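Local structure of probable polyketide synthase 1 (Dictyostelium discoideum, 2H84) at residues Asp35-Asp40 / Asn74-Arg79; Gly196-Val201 / Trp253-Asp258; Glu241-Trp246 / Pro361-Glu366. The protein acts as a probable polyketide synthase, making only acylpyrones in vitro; this chain is its C-terminal type III, chalcone synthase-like domain. All coordinates share one frame; numbering follows the deposited sequence.

Contact 1: Asp35-Asp40 / Asn74-Arg79; sequences DSISND and NSIKFR
Asp40 reaches across to three consecutive residues of the 74-79 loop, Ser75, Ile76 and Lys77, and carries most of the contact, while Ile37, one helical turn earlier, adds a smaller apolar touch. The CG of Asp40 stands anti to its carbonyl carbon (chi1 -64°), which turns the carboxylate to the loop with OD2 on the Ser75 side and OD1 on the Lys77 side. Asp40 OD2 lies 3.3 Å from Ser75 OG. On the other branch, Asp40 OD1 comes within 3.8 Å of Lys77 CE, where the two side chains pass at a slant. The backbone joins in as well, the carbonyl O of Asp40 lying 3.4 Å from Lys77 CB. The amine itself stops short, since Lys77 NZ is 4.7 Å from Asp40 OD1; the opposite charges could still attract one another at that range, but this is not a salt bridge. Lys77 bends at chi3 and chi4, and its CG also sits over one face of the Phe78 ring, offset toward the rim.

Ile76 supplies the apolar part. It directs its CG1 branch anti to the backbone N (chi1 -166°), and this separates its two arms: CG2 lies 4.0 Å from Asp40 CB, whereas CD1 meets Ile37 CD1, also at 4.0 Å. An ST turn closed by a weak bond, Lys77 N to Ser75 OG at 3.3 Å (159° at the hydrogen), overlaps two backbone turns, Phe78 N to Ser75 O and Arg79 N to Ile76 O. Arg67 donates hydrogen bonds to the carbonyl oxygens of Asn74 and Ser75. In this helix-to-loop packing, helix 30-40 lies between the loop and helix 45-56, whose Phe55 and Val51 touch Ile37 and Ser38.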
loop_
_atom_site.group_PDB
_atom_site.type_symbol
_atom_site.label_atom_id
_atom_site.label_comp_id
_atom_site.label_asym_id
_atom_site.label_seq_id
_atom_site.Cartn_x
_atom_site.Cartn_y
_atom_site.Cartn_z
ATOM N N ASP A 35 -9.986 -34.697 -1.599
ATOM C CA ASP A 35 -10.725 -35.561 -0.693
ATOM C C ASP A 35 -11.162 -34.785 0.532
ATOM O O ASP A 35 -12.348 -34.556 0.747
ATOM C CB ASP A 35 -9.875 -36.746 -0.218
ATOM C CG ASP A 35 -9.321 -37.576 -1.356
ATOM O OD1 ASP A 35 -10.023 -37.756 -2.377
ATOM O OD2 ASP A 35 -8.179 -38.065 -1.213
ATOM N N SER A 36 -10.179 -34.382 1.327
ATOM C CA SER A 36 -10.415 -33.651 2.571
ATOM C C SER A 36 -11.411 -32.519 2.522
ATOM O O SER A 36 -12.515 -32.636 3.055
ATOM C CB SER A 36 -9.095 -33.123 3.138
ATOM O OG SER A 36 -8.337 -34.178 3.713
ATOM N N ILE A 37 -11.042 -31.417 1.889
ATOM C CA ILE A 37 -11.969 -30.307 1.868
ATOM C C ILE A 37 -13.305 -30.563 1.173
ATOM O O ILE A 37 -14.328 -30.046 1.615
ATOM C CB ILE A 37 -11.315 -28.992 1.362
ATOM C CG1 ILE A 37 -11.953 -28.496 0.115
ATOM C CG2 ILE A 37 -9.987 -29.175 0.960
ATOM C CD1 ILE A 37 -11.630 -27.069 -0.055
ATOM N N SER A 38 -13.323 -31.394 0.136
ATOM C CA SER A 38 -14.580 -31.687 -0.549
ATOM C C SER A 38 -15.584 -32.388 0.367
ATOM O O SER A 38 -16.734 -31.965 0.464
ATOM C CB SER A 38 -14.343 -32.554 -1.791
ATOM O OG SER A 38 -14.025 -33.893 -1.450
ATOM N N ASN A 39 -15.156 -33.455 1.031
ATOM C CA ASN A 39 -16.045 -34.184 1.922
ATOM C C ASN A 39 -16.474 -33.353 3.132
ATOM O O ASN A 39 -17.555 -33.570 3.688
ATOM C CB ASN A 39 -15.379 -35.475 2.400
ATOM C CG ASN A 39 -15.124 -36.445 1.268
ATOM O OD1 ASN A 39 -16.035 -36.775 0.511
ATOM N ND2 ASN A 39 -13.884 -36.914 1.148
ATOM N N ASP A 40 -15.634 -32.407 3.545
ATOM C CA ASP A 40 -15.948 -31.560 4.698
ATOM C C ASP A 40 -16.747 -30.311 4.335
ATOM O O ASP A 40 -17.228 -29.600 5.218
ATOM C CB ASP A 40 -14.671 -31.105 5.413
ATOM C CG ASP A 40 -13.889 -32.250 6.011
ATOM O OD1 ASP A 40 -14.508 -33.205 6.520
ATOM O OD2 ASP A 40 -12.645 -32.181 5.991
ATOM N N ASN A 74 -7.803 -28.426 11.194
ATOM C CA ASN A 74 -7.970 -27.342 10.241
ATOM C C ASN A 74 -9.127 -27.547 9.261
ATOM O O ASN A 74 -9.255 -26.784 8.300
ATOM C CB ASN A 74 -6.693 -27.154 9.431
ATOM C CG ASN A 74 -5.449 -27.168 10.288
ATOM O OD1 ASN A 74 -5.376 -26.494 11.315
ATOM N ND2 ASN A 74 -4.448 -27.930 9.859
ATOM N N SER A 75 -9.950 -28.571 9.482
ATOM C CA SER A 75 -11.062 -28.846 8.585
ATOM C C SER A 75 -11.725 -27.549 8.192
ATOM O O SER A 75 -11.835 -26.642 9.012
ATOM C CB SER A 75 -12.090 -29.746 9.250
ATOM O OG SER A 75 -13.190 -29.948 8.377
ATOM N N ILE A 76 -12.170 -27.463 6.944
ATOM C CA ILE A 76 -12.811 -26.253 6.443
ATOM C C ILE A 76 -14.191 -26.064 7.062
ATOM O O ILE A 76 -14.724 -24.955 7.080
ATOM C CB ILE A 76 -12.938 -26.298 4.900
ATOM C CG1 ILE A 76 -13.290 -24.920 4.343
ATOM C CG2 ILE A 76 -13.998 -27.297 4.505
ATOM C CD1 ILE A 76 -13.130 -24.825 2.846
ATOM N N LYS A 77 -14.761 -27.143 7.589
ATOM C CA LYS A 77 -16.085 -27.060 8.198
ATOM C C LYS A 77 -16.068 -26.336 9.531
ATOM O O LYS A 77 -17.117 -26.142 10.143
ATOM C CB LYS A 77 -16.699 -28.453 8.398
ATOM C CG LYS A 77 -15.998 -29.302 9.435
ATOM C CD LYS A 77 -16.898 -30.411 9.938
ATOM C CE LYS A 77 -16.372 -31.787 9.572
ATOM N NZ LYS A 77 -16.484 -32.751 10.718
ATOM N N PHE A 78 -14.883 -25.940 9.985
ATOM C CA PHE A 78 -14.746 -25.227 11.250
ATOM C C PHE A 78 -14.509 -23.732 11.020
ATOM O O PHE A 78 -14.662 -22.925 11.940
ATOM C CB PHE A 78 -13.587 -25.821 12.051
ATOM C CG PHE A 78 -13.828 -27.228 12.511
ATOM C CD1 PHE A 78 -12.771 -28.118 12.609
ATOM C CD2 PHE A 78 -15.111 -27.663 12.857
ATOM C CE1 PHE A 78 -12.979 -29.421 13.038
ATOM C CE2 PHE A 78 -15.330 -28.970 13.290
ATOM C CZ PHE A 78 -14.262 -29.848 13.381
ATOM N N ARG A 79 -14.150 -23.371 9.787
ATOM C CA ARG A 79 -13.878 -21.981 9.417
ATOM C C ARG A 79 -14.940 -20.983 9.842
ATOM O O ARG A 79 -14.623 -19.840 10.174
ATOM C CB ARG A 79 -13.663 -21.859 7.908
ATOM C CG ARG A 79 -12.352 -22.458 7.432
ATOM C CD ARG A 79 -11.290 -21.405 7.070
ATOM N NE ARG A 79 -11.278 -20.259 7.969
ATOM C CZ ARG A 79 -11.702 -19.053 7.627
ATOM N NH1 ARG A 79 -12.162 -18.837 6.404
ATOM N NH2 ARG A 79 -11.683 -18.069 8.513
#

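Contact 2: Gly196-Val201 / Trp253-Asp258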
loop_
_atom_site.group_PDB
_atom_site.type_symbol
_atom_site.label_atom_id
_atom_site.label_comp_id
_atom_site.label_asym_id
_atom_site.label_seq_id
_atom_site.Cartn_x
_atom_site.Cartn_y
_atom_site.Cartn_z
ATOM N N GLY A 196 -21.808 -20.821 -3.293
ATOM C CA GLY A 196 -21.653 -20.454 -4.653
ATOM C C GLY A 196 -20.340 -21.023 -5.077
ATOM O O GLY A 196 -19.453 -21.290 -4.263
ATOM N N GLY A 197 -20.252 -21.224 -6.381
ATOM C CA GLY A 197 -19.086 -21.812 -6.987
ATOM C C GLY A 197 -17.782 -21.116 -6.730
ATOM O O GLY A 197 -16.815 -21.823 -6.503
ATOM N N ASP A 198 -17.723 -19.783 -6.787
ATOM C CA ASP A 198 -16.451 -19.089 -6.595
ATOM C C ASP A 198 -15.788 -19.464 -5.278
ATOM O O ASP A 198 -14.561 -19.437 -5.160
ATOM C CB ASP A 198 -16.640 -17.566 -6.698
ATOM C CG ASP A 198 -17.598 -17.012 -5.652
ATOM O OD1 ASP A 198 -18.423 -17.776 -5.111
ATOM O OD2 ASP A 198 -17.521 -15.797 -5.381
ATOM N N GLN A 199 -16.603 -19.813 -4.285
ATOM C CA GLN A 199 -16.083 -20.211 -2.980
ATOM C C GLN A 199 -15.347 -21.548 -3.119
ATOM O O GLN A 199 -14.225 -21.704 -2.626
ATOM C CB GLN A 199 -17.228 -20.327 -1.970
ATOM C CG GLN A 199 -17.002 -19.509 -0.719
ATOM C CD GLN A 199 -16.753 -18.038 -0.999
ATOM O OE1 GLN A 199 -16.163 -17.342 -0.179
ATOM N NE2 GLN A 199 -17.210 -17.556 -2.147
ATOM N N MET A 200 -15.986 -22.500 -3.805
ATOM C CA MET A 200 -15.406 -23.819 -4.053
ATOM C C MET A 200 -14.126 -23.680 -4.885
ATOM O O MET A 200 -13.095 -24.272 -4.559
ATOM C CB MET A 200 -16.408 -24.709 -4.800
ATOM C CG MET A 200 -17.769 -24.804 -4.127
ATOM S SD MET A 200 -18.830 -26.148 -4.735
ATOM C CE MET A 200 -19.661 -25.371 -6.069
ATOM N N VAL A 201 -14.200 -22.893 -5.958
ATOM C CA VAL A 201 -13.054 -22.663 -6.838
ATOM C C VAL A 201 -11.868 -22.120 -6.049
ATOM O O VAL A 201 -10.760 -22.672 -6.089
ATOM C CB VAL A 201 -13.371 -21.631 -7.960
ATOM C CG1 VAL A 201 -12.147 -21.454 -8.850
ATOM C CG2 VAL A 201 -14.574 -22.076 -8.775
ATOM N N TRP A 253 -12.427 -12.281 5.554
ATOM C CA TRP A 253 -12.538 -11.643 4.249
ATOM C C TRP A 253 -13.583 -12.321 3.368
ATOM O O TRP A 253 -13.548 -13.542 3.186
ATOM C CB TRP A 253 -11.212 -11.667 3.511
ATOM C CG TRP A 253 -10.092 -11.010 4.220
ATOM C CD1 TRP A 253 -9.283 -11.560 5.162
ATOM C CD2 TRP A 253 -9.691 -9.648 4.086
ATOM N NE1 TRP A 253 -8.400 -10.622 5.637
ATOM C CE2 TRP A 253 -8.629 -9.437 4.994
ATOM C CE3 TRP A 253 -10.126 -8.584 3.291
ATOM C CZ2 TRP A 253 -7.995 -8.201 5.132
ATOM C CZ3 TRP A 253 -9.495 -7.352 3.427
ATOM C CH2 TRP A 253 -8.439 -7.172 4.345
ATOM N N ASN A 254 -14.493 -11.524 2.796
ATOM C CA ASN A 254 -15.538 -12.062 1.923
ATOM C C ASN A 254 -15.104 -12.058 0.460
ATOM O O ASN A 254 -15.043 -11.005 -0.184
ATOM C CB ASN A 254 -16.836 -11.271 2.071
ATOM C CG ASN A 254 -18.036 -12.000 1.472
ATOM O OD1 ASN A 254 -17.886 -13.018 0.786
ATOM N ND2 ASN A 254 -19.238 -11.476 1.727
ATOM N N LEU A 255 -14.808 -13.248 -0.066
ATOM C CA LEU A 255 -14.391 -13.350 -1.473
ATOM C C LEU A 255 -15.544 -13.452 -2.506
ATOM O O LEU A 255 -16.641 -13.933 -2.200
ATOM C CB LEU A 255 -13.449 -14.539 -1.664
ATOM C CG LEU A 255 -12.968 -14.693 -3.099
ATOM C CD1 LEU A 255 -11.459 -14.615 -3.176
ATOM C CD2 LEU A 255 -13.457 -16.017 -3.647
ATOM N N GLY A 256 -15.275 -12.971 -3.718
ATOM C CA GLY A 256 -16.244 -13.021 -4.795
ATOM C C GLY A 256 -15.560 -12.931 -6.155
ATOM O O GLY A 256 -14.943 -11.914 -6.499
ATOM N N LEU A 257 -15.673 -14.015 -6.914
ATOM C CA LEU A 257 -15.096 -14.154 -8.240
ATOM C C LEU A 257 -16.181 -14.384 -9.293
ATOM O O LEU A 257 -16.818 -15.442 -9.313
ATOM C CB LEU A 257 -14.146 -15.343 -8.248
ATOM C CG LEU A 257 -12.663 -15.173 -8.016
ATOM C CD1 LEU A 257 -12.397 -14.147 -7.134
ATOM C CD2 LEU A 257 -12.113 -16.304 -7.396
ATOM N N ASP A 258 -16.369 -13.412 -10.179
ATOM C CA ASP A 258 -17.376 -13.468 -11.242
ATOM C C ASP A 258 -17.032 -14.504 -12.314
ATOM O O ASP A 258 -15.880 -14.621 -12.723
ATOM C CB ASP A 258 -17.463 -12.096 -11.886
ATOM C CG ASP A 258 -18.825 -11.769 -12.375
ATOM O OD1 ASP A 258 -19.751 -11.703 -11.535
ATOM O OD2 ASP A 258 -18.958 -11.567 -13.602
#
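Asp198, in the first turn of helix 197-205, accepts the backbone N-H of Leu257 on strand 252-257: Leu257 N to Asp198 OD2 is 3.0 Å, with 158° at the hydrogen. The bond uses the anti lone pair of OD2. A chi1 of 61° sets the Asp198 carboxylate between its own backbone N and carbonyl carbon, which brings OD2 to the backbone N of Leu257. This is the close-packed part: Asp198 CB lies 3.7 Å from Leu257 CB, and the CA of Gly256 also borders OD2. The segments cross nearly square (102°), with axes 7.6 Å apart.

Toward Leu255 the fit slackens. Gln199 NE2 is 3.7 Å from Leu255 O, too far for a hydrogen bond, and the Gln199 and Leu255 side chains run antiparallel past one another. Leu255 CD2 comes no nearer than 3.9 Å to the helix, at Asp198 O.

Chemically, the carboxylate divides its work: OD2 ties a strand amide to the helix start, whose dipole would probably favour the negative charge, while OD1 takes weak hydrogen bonds from Gln199 NE2 and from a hexaethylene glycol, probably from the crystallisation liquor. The Leu257 side chain it helps to place is about 7 Å from that of Cys157, the predicted active-site residue.

Contact 3: Glu241-Trp246 / Pro361-Glu366; sequences ENAMVW and PGLAFE
The carbonyl O of Gly362 is approached from two sources: the CA-H of Glu241, with CA 3.2 Å from Gly362 O and 135° at the hydrogen, and a weak hydrogen bond from Thr240 OG1. In this thiolase-fold domain, Pro361 and Gly362 close the Phe-Gly-Pro-Gly loop familiar from chalcone synthases. The backbone angles of Gly362 would jam a CB against the preceding carbonyl O, and a cis peptide joins it to Leu363. The acid group of Glu241 turns elsewhere, to a salt bridge with Lys136 of the second subunit.

Apolar side chains make the rest. Ala243 CB packs on Leu363 CD1, and Met244 crosses both Pro361 and Leu363 at about a right angle. The Met244 side chain runs straight to SD and then bends at chi3 (73°), which brings CE to the CD corner of the proline ring, while SD lies 3.9 Å from Leu363 CD2. The Met244 side chain is about 4 Å from that of Cys157, the predicted active-site residue, consistent with a place at the edge of the active site. Replacing Met244 with an alanine would probably open a gap beside the Pro361 ring and take the thioether away from Leu363 CD2. Nearer the backbone, Met244 CB lies 3.8 Å from Pro361 CG.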
loop_
_atom_site.group_PDB
_atom_site.type_symbol
_atom_site.label_atom_id
_atom_site.label_comp_id
_atom_site.label_asym_id
_atom_site.label_seq_id
_atom_site.Cartn_x
_atom_site.Cartn_y
_atom_site.Cartn_z
ATOM N N GLU A 241 -15.891 -3.279 -11.215
ATOM C CA GLU A 241 -15.360 -3.318 -9.874
ATOM C C GLU A 241 -15.844 -4.529 -9.085
ATOM O O GLU A 241 -15.151 -4.991 -8.175
ATOM C CB GLU A 241 -15.677 -2.013 -9.151
ATOM C CG GLU A 241 -14.916 -0.846 -9.748
ATOM C CD GLU A 241 -15.119 0.459 -8.997
ATOM O OE1 GLU A 241 -14.514 1.475 -9.403
ATOM O OE2 GLU A 241 -15.879 0.471 -8.006
ATOM N N ASN A 242 -17.003 -5.069 -9.448
ATOM C CA ASN A 242 -17.536 -6.225 -8.738
ATOM C C ASN A 242 -17.101 -7.586 -9.265
ATOM O O ASN A 242 -17.498 -8.608 -8.719
ATOM C CB ASN A 242 -19.053 -6.189 -8.712
ATOM C CG ASN A 242 -19.599 -4.966 -8.022
ATOM O OD1 ASN A 242 -19.084 -4.505 -7.002
ATOM N ND2 ASN A 242 -20.667 -4.431 -8.580
ATOM N N ALA A 243 -16.288 -7.594 -10.318
ATOM C CA ALA A 243 -15.791 -8.835 -10.899
ATOM C C ALA A 243 -15.059 -9.652 -9.842
ATOM O O ALA A 243 -15.196 -10.873 -9.770
ATOM C CB ALA A 243 -14.871 -8.527 -12.020
ATOM N N MET A 244 -14.269 -8.969 -9.026
ATOM C CA MET A 244 -13.512 -9.619 -7.966
ATOM C C MET A 244 -13.758 -8.908 -6.645
ATOM O O MET A 244 -13.503 -7.721 -6.520
ATOM C CB MET A 244 -12.017 -9.586 -8.278
ATOM C CG MET A 244 -11.622 -10.393 -9.498
ATOM S SD MET A 244 -9.889 -10.259 -9.831
ATOM C CE MET A 244 -9.202 -11.305 -8.471
ATOM N N VAL A 245 -14.233 -9.645 -5.649
ATOM C CA VAL A 245 -14.505 -9.051 -4.358
ATOM C C VAL A 245 -13.609 -9.654 -3.276
ATOM O O VAL A 245 -13.308 -10.841 -3.281
ATOM C CB VAL A 245 -15.967 -9.241 -3.993
ATOM C CG1 VAL A 245 -16.222 -8.665 -2.647
ATOM C CG2 VAL A 245 -16.868 -8.551 -5.027
ATOM N N TRP A 246 -13.191 -8.801 -2.354
ATOM C CA TRP A 246 -12.359 -9.168 -1.231
ATOM C C TRP A 246 -12.773 -8.159 -0.162
ATOM O O TRP A 246 -12.097 -7.147 0.031
ATOM C CB TRP A 246 -10.881 -9.016 -1.578
ATOM C CG TRP A 246 -9.938 -9.540 -0.529
ATOM C CD1 TRP A 246 -8.941 -8.839 0.113
ATOM C CD2 TRP A 246 -9.866 -10.884 -0.030
ATOM N NE1 TRP A 246 -8.256 -9.677 0.979
ATOM C CE2 TRP A 246 -8.806 -10.932 0.909
ATOM C CE3 TRP A 246 -10.596 -12.052 -0.281
ATOM C CZ2 TRP A 246 -8.460 -12.112 1.588
ATOM C CZ3 TRP A 246 -10.251 -13.225 0.400
ATOM C CH2 TRP A 246 -9.196 -13.244 1.324
ATOM N N PRO A 361 -8.208 -7.230 -9.061
ATOM C CA PRO A 361 -9.328 -6.340 -8.735
ATOM C C PRO A 361 -9.366 -4.989 -9.513
ATOM O O PRO A 361 -8.273 -4.380 -9.663
ATOM C CB PRO A 361 -9.144 -6.164 -7.253
ATOM C CG PRO A 361 -8.974 -7.691 -6.880
ATOM C CD PRO A 361 -8.025 -8.236 -7.971
ATOM N N GLY A 362 -10.541 -4.562 -9.923
ATOM C CA GLY A 362 -10.632 -3.442 -10.616
ATOM C C GLY A 362 -11.738 -3.526 -11.671
ATOM O O GLY A 362 -12.695 -2.661 -11.478
ATOM N N LEU A 363 -11.693 -4.275 -12.762
ATOM C CA LEU A 363 -10.587 -5.018 -13.028
ATOM C C LEU A 363 -9.353 -4.284 -13.553
ATOM O O LEU A 363 -9.402 -3.126 -14.066
ATOM C CB LEU A 363 -11.033 -6.059 -14.017
ATOM C CG LEU A 363 -12.131 -6.984 -13.505
ATOM C CD1 LEU A 363 -13.001 -7.640 -14.581
ATOM C CD2 LEU A 363 -11.398 -8.039 -12.714
ATOM N N ALA A 364 -8.205 -4.949 -13.604
ATOM C CA ALA A 364 -6.964 -4.335 -14.130
ATOM C C ALA A 364 -5.937 -5.288 -14.648
ATOM O O ALA A 364 -5.798 -6.366 -14.132
ATOM C CB ALA A 364 -6.397 -3.372 -13.050
ATOM N N PHE A 365 -5.225 -4.861 -15.679
ATOM C CA PHE A 365 -4.192 -5.720 -16.235
ATOM C C PHE A 365 -2.875 -5.072 -15.917
ATOM O O PHE A 365 -2.781 -3.849 -15.857
ATOM C CB PHE A 365 -4.303 -5.857 -17.764
ATOM C CG PHE A 365 -5.558 -6.551 -18.242
ATOM C CD1 PHE A 365 -5.825 -6.642 -19.609
ATOM C CD2 PHE A 365 -6.468 -7.112 -17.342
ATOM C CE1 PHE A 365 -6.975 -7.284 -20.083
ATOM C CE2 PHE A 365 -7.627 -7.756 -17.803
ATOM C CZ PHE A 365 -7.880 -7.840 -19.179
ATOM N N GLU A 366 -1.871 -5.903 -15.670
ATOM C CA GLU A 366 -0.517 -5.435 -15.428
ATOM C C GLU A 366 0.290 -6.188 -16.468
ATOM O O GLU A 366 0.035 -7.359 -16.710
ATOM C CB GLU A 366 -0.032 -5.808 -14.021
ATOM C CG GLU A 366 -0.556 -4.953 -12.881
ATOM C CD GLU A 366 0.026 -3.542 -12.855
ATOM O OE1 GLU A 366 1.107 -3.304 -13.446
ATOM O OE2 GLU A 366 -0.606 -2.660 -12.232
#

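In the fold
Contact 1 closes first along the chain and lies in the N-terminal chalcone synthase domain, its centre about 16 Å from that of contact 2 and about 28 Å from that of contact 3; it touches neither. Contacts 2 and 3 are interleaved in sequence, about 13 Å apart between centres, and share the two-stranded antiparallel sheet of 244-249 and 252-257. Probable backbone hydrogen bonds join them, for instance Asp258 N to Ala243 O at 2.8 Å. Contact 2 ties helix 197-205 of the N-terminal domain to that hairpin of the C-terminal one, whereas contact 3, wholly C-terminal, links the hairpin to the loop before strand 364-372 of the large mixed sheet. Both lie near predicted active-site Cys157; contact 1 is peripheral packing.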